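Local coordinates for protein CRISPR-associated endonuclease Cas1 (Thermotoga maritima, PDB 4XTK) that probably acts as a metal-dependent endonuclease on double-stranded DNA in CRISPR adaptive immunity, working as a homodimer that joins Cas2, at residues Asn187-Leu192 with Arg245-Leu250; Thr211-Arg216 with Met307-Leu312; Glu258-Glu263 with Met269-Gly274. One frame throughout, in Å; residues are numbered along the deposited sequence.

How the contacts relate
Contacts 1 and 3 are neighbours at one end of the helical part of the chain, their centres 12 Å apart. They touch directly: the F188 and F261 rings meet with planes about 30° apart, CD1 of F188 lying 3.6 Å from CD1 of F261, and T191 and L192 pack on F261 as well. Contact 2 stands apart, its centre 28 Å from that of contact 1 and 35 Å from that of contact 3. It is the one near the probable manganese site: the side chain of L312 is about 11 Å from that of H221, and that of L309 about 11 Å from that of E236. Contacts 1 and 3 lie away from that site.

Contact 1: Asn187-Leu192 with Arg245-Leu250; sequences NFANTL and RLFLNL
F247 has its CG anti to the backbone N (chi1 157°), which sends the ring out of helix 230-252 toward helix 188-208, while L192 answers with CG anti to its carbonyl carbon (chi1 -72°), beside the backbone N. The two side chains cross at about a right angle, and the methyl CD1 of L192 comes in at the ring edge, near the ring plane, 4.0 Å from CD1 of F247. One helical turn earlier, the CB of A189 approaches the same ring obliquely, 3.6 Å from CE1 of F247. So one aromatic side chain spans two steps of the opposing helix, with the small A189 letting its outer end come close to the backbone there. The contact is entirely apolar and buried.

The start of helix 188-208 is fixed just beside it. N187 sits at the N-cap, and its OD1 accepts from N of N190 at 3.0 Å and from ND2 of N190 at 2.9 Å, the two donors arriving from opposite faces of the amide plane. Its carbonyl O takes the hydroxyl OG1 of T191 at 2.9 Å in addition to the backbone N of T191. The other end of the N190 amide is held by R180, through a bond from NH1 to OD1. Seen in the fold, this is helix-helix packing between the capped first turn of helix 188-208 and the later part of helix 230-252, within the largely helical portion of Cas1.

Contact 2: Thr211-Arg216 with Met307-Leu312; sequences THLDPR and MELHKL
L213 and T211 belong to an irregular loop between helices 188-208 and 230-252, and this loop runs past one side of helix 301-316. The CA atoms closest across the contact are those of T211 and L309, 7.7 Å apart. T211 closes an ST turn, its OG1 accepting from N of L213 at 3.0 Å and being hydrogen-bonded also to O of I208. With OG1 so engaged, CG2 is the branch left to meet the helix, 4.2 Å from CD1 of L309.

L213 does most of the touching, splitting its two methyls between successive turns. CD1 lies 4.1 Å from CD2 of L309 and rests near that residue's carbonyl O, whereas CD2 meets CD2 of L312 at 4.0 Å. Helix 230-252 joins the same apolar cluster, with L230 against L213 and L312, and I234 against L309.

Farther along the loop, OD1 of D214 takes N of R216 at 2.8 Å in an Asx turn. R216 also grips that carboxylate side-on, NE to OD1 and NH2 to OD2, the latter a 2.6 Å salt bridge lying close to the guanidinium plane. NH2 of R216 bridges to D214 of the second subunit too. Between 211-216 and 307-312 the side chains thus meet through aliphatic groups, one methyl resting on the L309 carbonyl, and just beyond, N of H212 is hydrogen-bonded to OE2 of E313. OG1 of T211 and OD1 of D214 brace turns of the loop, and its buried charges are paired with one another and across the dimer.

Contact 3: Glu258-Glu263 with Met269-Gly274; sequences EKHFDE and MLNDEG
The F261 ring carries CD1 of L270 over one face, a CH-pi contact 4.0 Å from the ring centroid and 25° off the ring normal. H260 has CG of its neighbour K259 above the centre of one ring face, and OD1 of N271 at the ring edge, near its plane; CA of G274 comes in obliquely, 3.8 Å from CD2 of H260. The ND1 of H260 is hydrogen-bonded to N of N257.

Strands 261-262 and 269-270 form a short antiparallel beta hairpin, with D262 and M269 as the hydrogen-bonded pair, N to O in both directions at 2.9 Å, and F261 and L270 as the non-hydrogen-bonded pair. The N of N271 adds one more bond, to O of H260 at 2.9 Å.

N271, the residue after the strand, N-caps helix 272-287. Its CG stands between the backbone N and carbonyl carbon (chi1 60°), which lets OD1 take N of G274 at 2.7 Å; ND2 turns back to make a weak bond to O of K259. OD2 of D262 lies 3.6 Å from CB of N271, and the carboxylate and amide planes are 60° apart.

Contact 1: Asn187-Leu192 with Arg245-Leu250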
ATOM      1  N   ASN E 187      19.743  22.505 -22.770  1.00 46.87           N
ATOM      2  CA  ASN E 187      21.195  22.560 -22.847  1.00 54.50           C
ATOM      3  C   ASN E 187      21.791  21.433 -22.021  1.00 49.82           C
ATOM      4  O   ASN E 187      21.062  20.680 -21.372  1.00 45.86           O
ATOM      5  CB  ASN E 187      21.739  23.918 -22.384  1.00 47.73           C
ATOM      6  CG  ASN E 187      21.364  24.260 -20.954  1.00 53.22           C
ATOM      7  OD1 ASN E 187      20.993  23.394 -20.160  1.00 50.24           O
ATOM      8  ND2 ASN E 187      21.500  25.533 -20.608  1.00 45.93           N
ATOM      9  N   PHE E 188      23.113  21.327 -22.031  1.00 48.02           N
ATOM     10  CA  PHE E 188      23.777  20.201 -21.385  1.00 47.38           C
ATOM     11  C   PHE E 188      23.485  20.146 -19.887  1.00 47.13           C
ATOM     12  O   PHE E 188      23.030  19.123 -19.378  1.00 46.66           O
ATOM     13  CB  PHE E 188      25.286  20.269 -21.621  1.00 49.56           C
ATOM     14  CG  PHE E 188      25.680  20.117 -23.060  1.00 50.27           C
ATOM     15  CD1 PHE E 188      24.946  19.310 -23.912  1.00 51.22           C
ATOM     16  CD2 PHE E 188      26.788  20.777 -23.560  1.00 52.29           C
ATOM     17  CE1 PHE E 188      25.311  19.162 -25.235  1.00 54.21           C
ATOM     18  CE2 PHE E 188      27.157  20.638 -24.885  1.00 55.15           C
ATOM     19  CZ  PHE E 188      26.417  19.828 -25.722  1.00 56.16           C
ATOM     20  N   ALA E 189      23.730  21.256 -19.199  1.00 45.73           N
ATOM     21  CA  ALA E 189      23.646  21.303 -17.744  1.00 45.22           C
ATOM     22  C   ALA E 189      22.254  20.951 -17.219  1.00 45.75           C
ATOM     23  O   ALA E 189      22.130  20.185 -16.266  1.00 44.93           O
ATOM     24  CB  ALA E 189      24.066  22.674 -17.240  1.00 43.88           C
ATOM     25  N   ASN E 190      21.210  21.497 -17.833  1.00 41.37           N
ATOM     26  CA  ASN E 190      19.860  21.212 -17.371  1.00 40.69           C
ATOM     27  C   ASN E 190      19.425  19.778 -17.680  1.00 46.53           C
ATOM     28  O   ASN E 190      18.581  19.214 -16.978  1.00 53.57           O
ATOM     29  CB  ASN E 190      18.860  22.207 -17.961  1.00 45.77           C
ATOM     30  CG  ASN E 190      18.951  23.571 -17.303  1.00 52.79           C
ATOM     31  OD1 ASN E 190      18.630  23.722 -16.127  1.00 54.02           O
ATOM     32  ND2 ASN E 190      19.372  24.574 -18.064  1.00 48.71           N
ATOM     33  N   THR E 191      20.003  19.182 -18.715  1.00 44.24           N
ATOM     34  CA  THR E 191      19.757  17.773 -18.998  1.00 45.03           C
ATOM     35  C   THR E 191      20.310  16.910 -17.869  1.00 44.53           C
ATOM     36  O   THR E 191      19.703  15.911 -17.479  1.00 51.33           O
ATOM     37  CB  THR E 191      20.396  17.342 -20.326  1.00 49.09           C
ATOM     38  OG1 THR E 191      19.807  18.086 -21.398  1.00 53.59           O
ATOM     39  CG2 THR E 191      20.181  15.852 -20.566  1.00 46.60           C
ATOM     40  N   LEU E 192      21.464  17.310 -17.346  1.00 44.86           N
ATOM     41  CA  LEU E 192      22.094  16.601 -16.243  1.00 45.20           C
ATOM     42  C   LEU E 192      21.349  16.812 -14.926  1.00 40.34           C
ATOM     43  O   LEU E 192      21.027  15.846 -14.229  1.00 41.27           O
ATOM     44  CB  LEU E 192      23.552  17.037 -16.097  1.00 47.70           C
ATOM     45  CG  LEU E 192      24.484  16.526 -17.193  1.00 47.38           C
ATOM     46  CD1 LEU E 192      25.832  17.200 -17.077  1.00 51.47           C
ATOM     47  CD2 LEU E 192      24.633  15.010 -17.118  1.00 46.22           C
ATOM     48  N   ARG E 245      26.772  18.455  -6.536  1.00 49.72           N
ATOM     49  CA  ARG E 245      28.152  18.018  -6.387  1.00 51.66           C
ATOM     50  C   ARG E 245      28.547  17.116  -7.551  1.00 47.21           C
ATOM     51  O   ARG E 245      29.635  17.243  -8.114  1.00 49.82           O
ATOM     52  CB  ARG E 245      28.348  17.286  -5.058  1.00 57.93           C
ATOM     53  CG  ARG E 245      29.663  16.521  -4.959  1.00 70.79           C
ATOM     54  CD  ARG E 245      30.012  16.224  -3.512  1.00 83.93           C
ATOM     55  NE  ARG E 245      30.186  17.451  -2.736  1.00 90.86           N
ATOM     56  CZ  ARG E 245      29.648  17.663  -1.538  1.00 90.36           C
ATOM     57  NH1 ARG E 245      28.897  16.726  -0.968  1.00 83.36           N
ATOM     58  NH2 ARG E 245      29.863  18.814  -0.909  1.00 92.19           N
ATOM     59  N   LEU E 246      27.639  16.219  -7.917  1.00 46.47           N
ATOM     60  CA  LEU E 246      27.869  15.290  -9.010  1.00 52.45           C
ATOM     61  C   LEU E 246      27.961  16.027 -10.344  1.00 57.99           C
ATOM     62  O   LEU E 246      28.803  15.708 -11.183  1.00 56.19           O
ATOM     63  CB  LEU E 246      26.754  14.252  -9.049  1.00 48.92           C
ATOM     64  CG  LEU E 246      26.998  12.958  -9.806  1.00 62.92           C
ATOM     65  CD1 LEU E 246      28.229  12.271  -9.249  1.00 60.65           C
ATOM     66  CD2 LEU E 246      25.772  12.074  -9.675  1.00 66.81           C
ATOM     67  N   PHE E 247      27.096  17.019 -10.528  1.00 59.86           N
ATOM     68  CA  PHE E 247      27.058  17.793 -11.768  1.00 50.84           C
ATOM     69  C   PHE E 247      28.361  18.546 -12.004  1.00 53.54           C
ATOM     70  O   PHE E 247      28.923  18.501 -13.100  1.00 46.02           O
ATOM     71  CB  PHE E 247      25.881  18.773 -11.757  1.00 40.82           C
ATOM     72  CG  PHE E 247      26.057  19.935 -12.682  1.00 45.97           C
ATOM     73  CD1 PHE E 247      25.988  19.763 -14.055  1.00 47.59           C
ATOM     74  CD2 PHE E 247      26.302  21.204 -12.180  1.00 48.60           C
ATOM     75  CE1 PHE E 247      26.164  20.837 -14.912  1.00 53.03           C
ATOM     76  CE2 PHE E 247      26.476  22.285 -13.035  1.00 52.28           C
ATOM     77  CZ  PHE E 247      26.405  22.100 -14.400  1.00 52.64           C
ATOM     78  N   LEU E 248      28.831  19.239 -10.971  1.00 57.18           N
ATOM     79  CA  LEU E 248      30.092  19.969 -11.040  1.00 50.97           C
ATOM     80  C   LEU E 248      31.268  19.025 -11.296  1.00 56.51           C
ATOM     81  O   LEU E 248      32.059  19.231 -12.218  1.00 56.79           O
ATOM     82  CB  LEU E 248      30.330  20.755  -9.746  1.00 46.26           C
ATOM     83  CG  LEU E 248      29.518  22.030  -9.498  1.00 48.36           C
ATOM     84  CD1 LEU E 248      29.876  22.632  -8.144  1.00 44.36           C
ATOM     85  CD2 LEU E 248      29.731  23.041 -10.610  1.00 44.29           C
ATOM     86  N   ASN E 249      31.373  17.988 -10.473  1.00 61.40           N
ATOM     87  CA  ASN E 249      32.485  17.055 -10.569  1.00 66.14           C
ATOM     88  C   ASN E 249      32.585  16.408 -11.943  1.00 65.92           C
ATOM     89  O   ASN E 249      33.672  16.295 -12.501  1.00 67.52           O
ATOM     90  CB  ASN E 249      32.365  15.975  -9.492  1.00 67.31           C
ATOM     91  CG  ASN E 249      32.667  16.505  -8.105  1.00 72.13           C
ATOM     92  OD1 ASN E 249      32.961  17.689  -7.932  1.00 75.80           O
ATOM     93  ND2 ASN E 249      32.584  15.633  -7.108  1.00 76.33           N
ATOM     94  N   LEU E 250      31.448  16.007 -12.497  1.00 60.43           N
ATOM     95  CA  LEU E 250      31.460  15.291 -13.766  1.00 61.49           C
ATOM     96  C   LEU E 250      31.773  16.191 -14.973  1.00 64.10           C
ATOM     97  O   LEU E 250      32.508  15.776 -15.873  1.00 68.83           O
ATOM     98  CB  LEU E 250      30.125  14.568 -13.962  1.00 59.52           C
ATOM     99  CG  LEU E 250      29.964  13.347 -13.044  1.00 60.71           C
ATOM    100  CD1 LEU E 250      28.614  12.673 -13.238  1.00 57.63           C
ATOM    101  CD2 LEU E 250      31.098  12.347 -13.252  1.00 60.46           C
TER

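Contact 2: Thr211-Arg216 with Met307-Leu312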
ATOM      1  N   THR E 211       9.616   3.151   5.229  1.00 41.18           N
ATOM      2  CA  THR E 211       9.156   3.785   6.472  1.00 42.71           C
ATOM      3  C   THR E 211       7.658   3.617   6.706  1.00 40.08           C
ATOM      4  O   THR E 211       6.976   2.874   5.995  1.00 42.05           O
ATOM      5  CB  THR E 211       9.445   5.301   6.513  1.00 40.12           C
ATOM      6  OG1 THR E 211       8.567   5.982   5.607  1.00 36.24           O
ATOM      7  CG2 THR E 211      10.900   5.591   6.173  1.00 32.29           C
ATOM      8  N   HIS E 212       7.165   4.300   7.732  1.00 34.58           N
ATOM      9  CA  HIS E 212       5.746   4.304   8.065  1.00 36.04           C
ATOM     10  C   HIS E 212       5.033   5.482   7.408  1.00 39.80           C
ATOM     11  O   HIS E 212       3.840   5.702   7.641  1.00 35.65           O
ATOM     12  CB  HIS E 212       5.549   4.358   9.581  1.00 36.22           C
ATOM     13  CG  HIS E 212       6.060   3.155  10.303  1.00 37.53           C
ATOM     14  ND1 HIS E 212       6.672   3.234  11.535  1.00 46.42           N
ATOM     15  CD2 HIS E 212       6.047   1.842   9.974  1.00 40.51           C
ATOM     16  CE1 HIS E 212       7.022   2.022  11.932  1.00 45.25           C
ATOM     17  NE2 HIS E 212       6.652   1.159  11.003  1.00 43.98           N
ATOM     18  N   LEU E 213       5.775   6.249   6.611  1.00 37.37           N
ATOM     19  CA  LEU E 213       5.221   7.401   5.900  1.00 32.06           C
ATOM     20  C   LEU E 213       4.549   6.991   4.601  1.00 32.27           C
ATOM     21  O   LEU E 213       4.936   6.008   3.979  1.00 38.67           O
ATOM     22  CB  LEU E 213       6.314   8.431   5.612  1.00 30.95           C
ATOM     23  CG  LEU E 213       6.945   9.137   6.815  1.00 35.17           C
ATOM     24  CD1 LEU E 213       8.356   9.623   6.479  1.00 29.39           C
ATOM     25  CD2 LEU E 213       6.069  10.301   7.258  1.00 31.01           C
ATOM     26  N   ASP E 214       3.523   7.736   4.208  1.00 39.71           N
ATOM     27  CA  ASP E 214       2.967   7.603   2.868  1.00 37.60           C
ATOM     28  C   ASP E 214       3.473   8.738   1.982  1.00 41.80           C
ATOM     29  O   ASP E 214       3.340   9.920   2.327  1.00 42.54           O
ATOM     30  CB  ASP E 214       1.441   7.591   2.890  1.00 43.54           C
ATOM     31  CG  ASP E 214       0.846   7.226   1.540  1.00 56.41           C
ATOM     32  OD1 ASP E 214       0.870   8.077   0.627  1.00 64.63           O
ATOM     33  OD2 ASP E 214       0.356   6.087   1.387  1.00 57.23           O
ATOM     34  N   PRO E 215       4.061   8.374   0.835  1.00 38.08           N
ATOM     35  CA  PRO E 215       4.686   9.273  -0.145  1.00 36.84           C
ATOM     36  C   PRO E 215       3.692  10.154  -0.906  1.00 36.93           C
ATOM     37  O   PRO E 215       4.114  11.126  -1.531  1.00 41.69           O
ATOM     38  CB  PRO E 215       5.382   8.304  -1.100  1.00 35.88           C
ATOM     39  CG  PRO E 215       4.543   7.084  -1.047  1.00 36.00           C
ATOM     40  CD  PRO E 215       4.067   6.976   0.372  1.00 33.14           C
ATOM     41  N   ARG E 216       2.404   9.821  -0.859  1.00 37.68           N
ATOM     42  CA  ARG E 216       1.410  10.548  -1.652  1.00 32.21           C
ATOM     43  C   ARG E 216       0.958  11.859  -1.021  1.00 31.56           C
ATOM     44  O   ARG E 216       0.298  12.660  -1.672  1.00 41.08           O
ATOM     45  CB  ARG E 216       0.200   9.661  -1.922  1.00 31.29           C
ATOM     46  CG  ARG E 216       0.527   8.565  -2.905  1.00 38.57           C
ATOM     47  CD  ARG E 216      -0.523   7.490  -2.937  1.00 38.37           C
ATOM     48  NE  ARG E 216      -0.633   6.787  -1.667  1.00 32.84           N
ATOM     49  CZ  ARG E 216      -1.294   5.646  -1.522  1.00 38.11           C
ATOM     50  NH1 ARG E 216      -1.877   5.087  -2.576  1.00 37.43           N
ATOM     51  NH2 ARG E 216      -1.368   5.059  -0.336  1.00 35.80           N
ATOM     52  N   MET E 307      17.468   9.491   7.897  1.00 52.59           N
ATOM     53  CA  MET E 307      17.350  10.199   9.165  1.00 45.15           C
ATOM     54  C   MET E 307      16.318  11.318   9.093  1.00 49.65           C
ATOM     55  O   MET E 307      15.559  11.537  10.039  1.00 58.92           O
ATOM     56  CB  MET E 307      18.701  10.768   9.589  1.00 42.38           C
ATOM     57  CG  MET E 307      19.694   9.725  10.072  1.00 73.95           C
ATOM     58  SD  MET E 307      21.262  10.463  10.570  1.00 94.24           S
ATOM     59  CE  MET E 307      20.662  11.880  11.492  1.00 84.96           C
ATOM     60  N   GLU E 308      16.295  12.018   7.964  1.00 44.33           N
ATOM     61  CA  GLU E 308      15.357  13.115   7.763  1.00 42.43           C
ATOM     62  C   GLU E 308      13.923  12.594   7.732  1.00 44.53           C
ATOM     63  O   GLU E 308      13.003  13.233   8.249  1.00 47.22           O
ATOM     64  CB  GLU E 308      15.681  13.869   6.472  1.00 40.43           C
ATOM     65  CG  GLU E 308      14.964  15.197   6.342  1.00 56.56           C
ATOM     66  CD  GLU E 308      15.347  16.175   7.439  1.00 69.33           C
ATOM     67  OE1 GLU E 308      16.493  16.103   7.935  1.00 74.75           O
ATOM     68  OE2 GLU E 308      14.502  17.025   7.797  1.00 71.24           O
ATOM     69  N   LEU E 309      13.747  11.425   7.130  1.00 42.98           N
ATOM     70  CA  LEU E 309      12.451  10.769   7.100  1.00 41.48           C
ATOM     71  C   LEU E 309      12.005  10.382   8.504  1.00 45.98           C
ATOM     72  O   LEU E 309      10.834  10.536   8.859  1.00 41.38           O
ATOM     73  CB  LEU E 309      12.508   9.536   6.210  1.00 46.32           C
ATOM     74  CG  LEU E 309      12.743   9.834   4.735  1.00 50.07           C
ATOM     75  CD1 LEU E 309      12.884   8.526   3.976  1.00 39.95           C
ATOM     76  CD2 LEU E 309      11.611  10.699   4.172  1.00 28.09           C
ATOM     77  N   HIS E 310      12.944   9.888   9.302  1.00 35.51           N
ATOM     78  CA  HIS E 310      12.628   9.503  10.666  1.00 50.19           C
ATOM     79  C   HIS E 310      12.296  10.733  11.506  1.00 53.30           C
ATOM     80  O   HIS E 310      11.502  10.659  12.442  1.00 53.94           O
ATOM     81  CB  HIS E 310      13.782   8.726  11.300  1.00 46.90           C
ATOM     82  CG  HIS E 310      13.447   8.143  12.638  1.00 61.00           C
ATOM     83  ND1 HIS E 310      12.421   7.241  12.819  1.00 65.20           N
ATOM     84  CD2 HIS E 310      13.992   8.345  13.859  1.00 65.92           C
ATOM     85  CE1 HIS E 310      12.354   6.907  14.095  1.00 68.23           C
ATOM     86  NE2 HIS E 310      13.295   7.561  14.749  1.00 70.46           N
ATOM     87  N   LYS E 311      12.912  11.863  11.162  1.00 54.87           N
ATOM     88  CA  LYS E 311      12.646  13.130  11.838  1.00 54.01           C
ATOM     89  C   LYS E 311      11.214  13.573  11.595  1.00 48.65           C
ATOM     90  O   LYS E 311      10.556  14.110  12.478  1.00 48.56           O
ATOM     91  CB  LYS E 311      13.608  14.219  11.359  1.00 55.65           C
ATOM     92  CG  LYS E 311      14.591  14.706  12.411  1.00 64.05           C
ATOM     93  CD  LYS E 311      15.540  15.755  11.829  1.00 74.70           C
ATOM     94  CE  LYS E 311      16.837  15.130  11.311  1.00 76.41           C
ATOM     95  NZ  LYS E 311      17.619  14.443  12.381  1.00 80.95           N
ATOM     96  N   LEU E 312      10.741  13.353  10.378  1.00 47.04           N
ATOM     97  CA  LEU E 312       9.380  13.711  10.030  1.00 46.52           C
ATOM     98  C   LEU E 312       8.408  12.782  10.743  1.00 48.95           C
ATOM     99  O   LEU E 312       7.350  13.213  11.206  1.00 51.94           O
ATOM    100  CB  LEU E 312       9.174  13.650   8.518  1.00 40.42           C
ATOM    101  CG  LEU E 312       7.766  14.017   8.052  1.00 41.70           C
ATOM    102  CD1 LEU E 312       7.403  15.430   8.516  1.00 39.39           C
ATOM    103  CD2 LEU E 312       7.641  13.866   6.540  1.00 31.57           C
TER

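Contact 3: Glu258-Glu263 with Met269-Gly274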
ATOM      1  N   GLU E 258      30.323  16.752 -24.139  1.00 58.26           N
ATOM      2  CA  GLU E 258      29.424  16.870 -25.283  1.00 62.53           C
ATOM      3  C   GLU E 258      29.255  15.568 -26.070  1.00 66.68           C
ATOM      4  O   GLU E 258      28.295  15.417 -26.826  1.00 68.51           O
ATOM      5  CB  GLU E 258      29.909  17.980 -26.225  1.00 65.03           C
ATOM      6  CG  GLU E 258      31.343  17.814 -26.725  1.00 75.30           C
ATOM      7  CD  GLU E 258      32.383  18.279 -25.720  1.00 79.16           C
ATOM      8  OE1 GLU E 258      31.997  18.725 -24.616  1.00 80.04           O
ATOM      9  OE2 GLU E 258      33.588  18.189 -26.035  1.00 79.87           O
ATOM     10  N   LYS E 259      30.173  14.626 -25.892  1.00 62.88           N
ATOM     11  CA  LYS E 259      30.072  13.356 -26.602  1.00 65.84           C
ATOM     12  C   LYS E 259      28.960  12.477 -26.033  1.00 64.03           C
ATOM     13  O   LYS E 259      28.583  11.471 -26.637  1.00 65.45           O
ATOM     14  CB  LYS E 259      31.414  12.615 -26.566  1.00 76.25           C
ATOM     15  CG  LYS E 259      31.606  11.677 -25.388  1.00 76.54           C
ATOM     16  CD  LYS E 259      33.032  11.144 -25.367  1.00 84.23           C
ATOM     17  CE  LYS E 259      33.223  10.094 -24.288  1.00 82.47           C
ATOM     18  NZ  LYS E 259      34.662   9.778 -24.076  1.00 84.01           N
ATOM     19  N   HIS E 260      28.432  12.869 -24.876  1.00 61.23           N
ATOM     20  CA  HIS E 260      27.426  12.081 -24.169  1.00 65.13           C
ATOM     21  C   HIS E 260      25.971  12.501 -24.426  1.00 70.55           C
ATOM     22  O   HIS E 260      25.057  11.994 -23.771  1.00 65.66           O
ATOM     23  CB  HIS E 260      27.711  12.114 -22.668  1.00 67.20           C
ATOM     24  CG  HIS E 260      29.012  11.480 -22.295  1.00 69.79           C
ATOM     25  ND1 HIS E 260      30.135  12.213 -21.976  1.00 73.27           N
ATOM     26  CD2 HIS E 260      29.378  10.179 -22.219  1.00 70.99           C
ATOM     27  CE1 HIS E 260      31.132  11.390 -21.705  1.00 74.79           C
ATOM     28  NE2 HIS E 260      30.700  10.150 -21.845  1.00 73.21           N
ATOM     29  N   PHE E 261      25.752  13.436 -25.348  1.00 70.27           N
ATOM     30  CA  PHE E 261      24.396  13.925 -25.601  1.00 70.21           C
ATOM     31  C   PHE E 261      23.931  13.747 -27.049  1.00 71.30           C
ATOM     32  O   PHE E 261      24.736  13.779 -27.977  1.00 76.30           O
ATOM     33  CB  PHE E 261      24.291  15.403 -25.225  1.00 69.31           C
ATOM     34  CG  PHE E 261      24.553  15.688 -23.774  1.00 60.17           C
ATOM     35  CD1 PHE E 261      25.848  15.892 -23.315  1.00 52.31           C
ATOM     36  CD2 PHE E 261      23.501  15.774 -22.870  1.00 51.13           C
ATOM     37  CE1 PHE E 261      26.092  16.165 -21.982  1.00 49.91           C
ATOM     38  CE2 PHE E 261      23.734  16.049 -21.533  1.00 48.22           C
ATOM     39  CZ  PHE E 261      25.032  16.247 -21.089  1.00 49.39           C
ATOM     40  N   ASP E 262      22.620  13.586 -27.221  1.00 74.94           N
ATOM     41  CA  ASP E 262      21.987  13.483 -28.543  1.00 79.09           C
ATOM     42  C   ASP E 262      20.858  14.509 -28.693  1.00 71.63           C
ATOM     43  O   ASP E 262      20.222  14.879 -27.703  1.00 63.33           O
ATOM     44  CB  ASP E 262      21.431  12.076 -28.766  1.00 91.87           C
ATOM     45  CG  ASP E 262      22.494  11.000 -28.671  1.00 99.06           C
ATOM     46  OD1 ASP E 262      23.677  11.293 -28.941  1.00 98.75           O
ATOM     47  OD2 ASP E 262      22.139   9.859 -28.308  1.00104.50           O
ATOM     48  N   GLU E 263      20.592  14.954 -29.921  1.00 76.26           N
ATOM     49  CA  GLU E 263      19.579  15.990 -30.131  1.00 88.85           C
ATOM     50  C   GLU E 263      18.133  15.470 -30.166  1.00101.66           C
ATOM     51  O   GLU E 263      17.195  16.224 -29.898  1.00109.69           O
ATOM     52  CB  GLU E 263      19.866  16.764 -31.422  1.00 91.28           C
ATOM     53  CG  GLU E 263      18.996  18.014 -31.580  1.00 99.31           C
ATOM     54  CD  GLU E 263      18.825  18.463 -33.023  1.00111.32           C
ATOM     55  OE1 GLU E 263      19.450  17.864 -33.926  1.00112.76           O
ATOM     56  OE2 GLU E 263      18.054  19.421 -33.251  1.00117.64           O
ATOM     57  N   MET E 269      18.992  14.851 -25.132  1.00 78.06           N
ATOM     58  CA  MET E 269      18.981  13.795 -24.127  1.00 78.98           C
ATOM     59  C   MET E 269      20.377  13.223 -23.868  1.00 75.35           C
ATOM     60  O   MET E 269      21.282  13.324 -24.701  1.00 72.98           O
ATOM     61  CB  MET E 269      18.004  12.682 -24.548  1.00 91.91           C
ATOM     62  CG  MET E 269      18.568  11.260 -24.556  1.00 98.04           C
ATOM     63  SD  MET E 269      17.400   9.993 -25.105  1.00145.74           S
ATOM     64  CE  MET E 269      16.330   9.858 -23.673  1.00 53.38           C
ATOM     65  N   LEU E 270      20.541  12.648 -22.682  1.00 70.70           N
ATOM     66  CA  LEU E 270      21.756  11.947 -22.299  1.00 61.18           C
ATOM     67  C   LEU E 270      21.757  10.550 -22.920  1.00 62.79           C
ATOM     68  O   LEU E 270      20.814   9.790 -22.714  1.00 62.20           O
ATOM     69  CB  LEU E 270      21.826  11.872 -20.771  1.00 53.13           C
ATOM     70  CG  LEU E 270      23.118  11.598 -20.010  1.00 52.82           C
ATOM     71  CD1 LEU E 270      24.182  12.608 -20.373  1.00 48.14           C
ATOM     72  CD2 LEU E 270      22.821  11.651 -18.516  1.00 53.64           C
ATOM     73  N   ASN E 271      22.789  10.203 -23.684  1.00 54.16           N
ATOM     74  CA  ASN E 271      22.842   8.858 -24.264  1.00 67.32           C
ATOM     75  C   ASN E 271      23.111   7.797 -23.195  1.00 64.35           C
ATOM     76  O   ASN E 271      23.453   8.126 -22.055  1.00 55.18           O
ATOM     77  CB  ASN E 271      23.869   8.757 -25.406  1.00 60.79           C
ATOM     78  CG  ASN E 271      25.291   9.074 -24.975  1.00 77.85           C
ATOM     79  OD1 ASN E 271      25.710   8.766 -23.861  1.00 84.00           O
ATOM     80  ND2 ASN E 271      26.053   9.674 -25.884  1.00 76.88           N
ATOM     81  N   ASP E 272      22.879   6.538 -23.555  1.00 72.16           N
ATOM     82  CA  ASP E 272      23.003   5.413 -22.630  1.00 81.96           C
ATOM     83  C   ASP E 272      24.346   5.334 -21.890  1.00 76.82           C
ATOM     84  O   ASP E 272      24.367   5.046 -20.692  1.00 85.93           O
ATOM     85  CB  ASP E 272      22.740   4.101 -23.378  1.00 88.82           C
ATOM     86  CG  ASP E 272      21.307   3.992 -23.874  1.00 92.79           C
ATOM     87  OD1 ASP E 272      20.400   4.496 -23.178  1.00 97.75           O
ATOM     88  OD2 ASP E 272      21.082   3.396 -24.949  1.00 98.14           O
ATOM     89  N   GLU E 273      25.456   5.586 -22.583  1.00 61.13           N
ATOM     90  CA  GLU E 273      26.752   5.633 -21.912  1.00 61.40           C
ATOM     91  C   GLU E 273      26.794   6.787 -20.907  1.00 69.21           C
ATOM     92  O   GLU E 273      27.237   6.613 -19.768  1.00 74.11           O
ATOM     93  CB  GLU E 273      27.898   5.755 -22.923  1.00 82.31           C
ATOM     94  CG  GLU E 273      27.503   6.331 -24.275  1.00 97.97           C
ATOM     95  CD  GLU E 273      28.699   6.617 -25.171  1.00111.32           C
ATOM     96  OE1 GLU E 273      29.826   6.726 -24.643  1.00118.77           O
ATOM     97  OE2 GLU E 273      28.512   6.757 -26.399  1.00113.00           O
ATOM     98  N   GLY E 274      26.314   7.956 -21.321  1.00 65.96           N
ATOM     99  CA  GLY E 274      26.234   9.106 -20.437  1.00 57.66           C
ATOM    100  C   GLY E 274      25.337   8.846 -19.240  1.00 59.97           C
ATOM    101  O   GLY E 274      25.595   9.328 -18.133  1.00 56.95           O
TER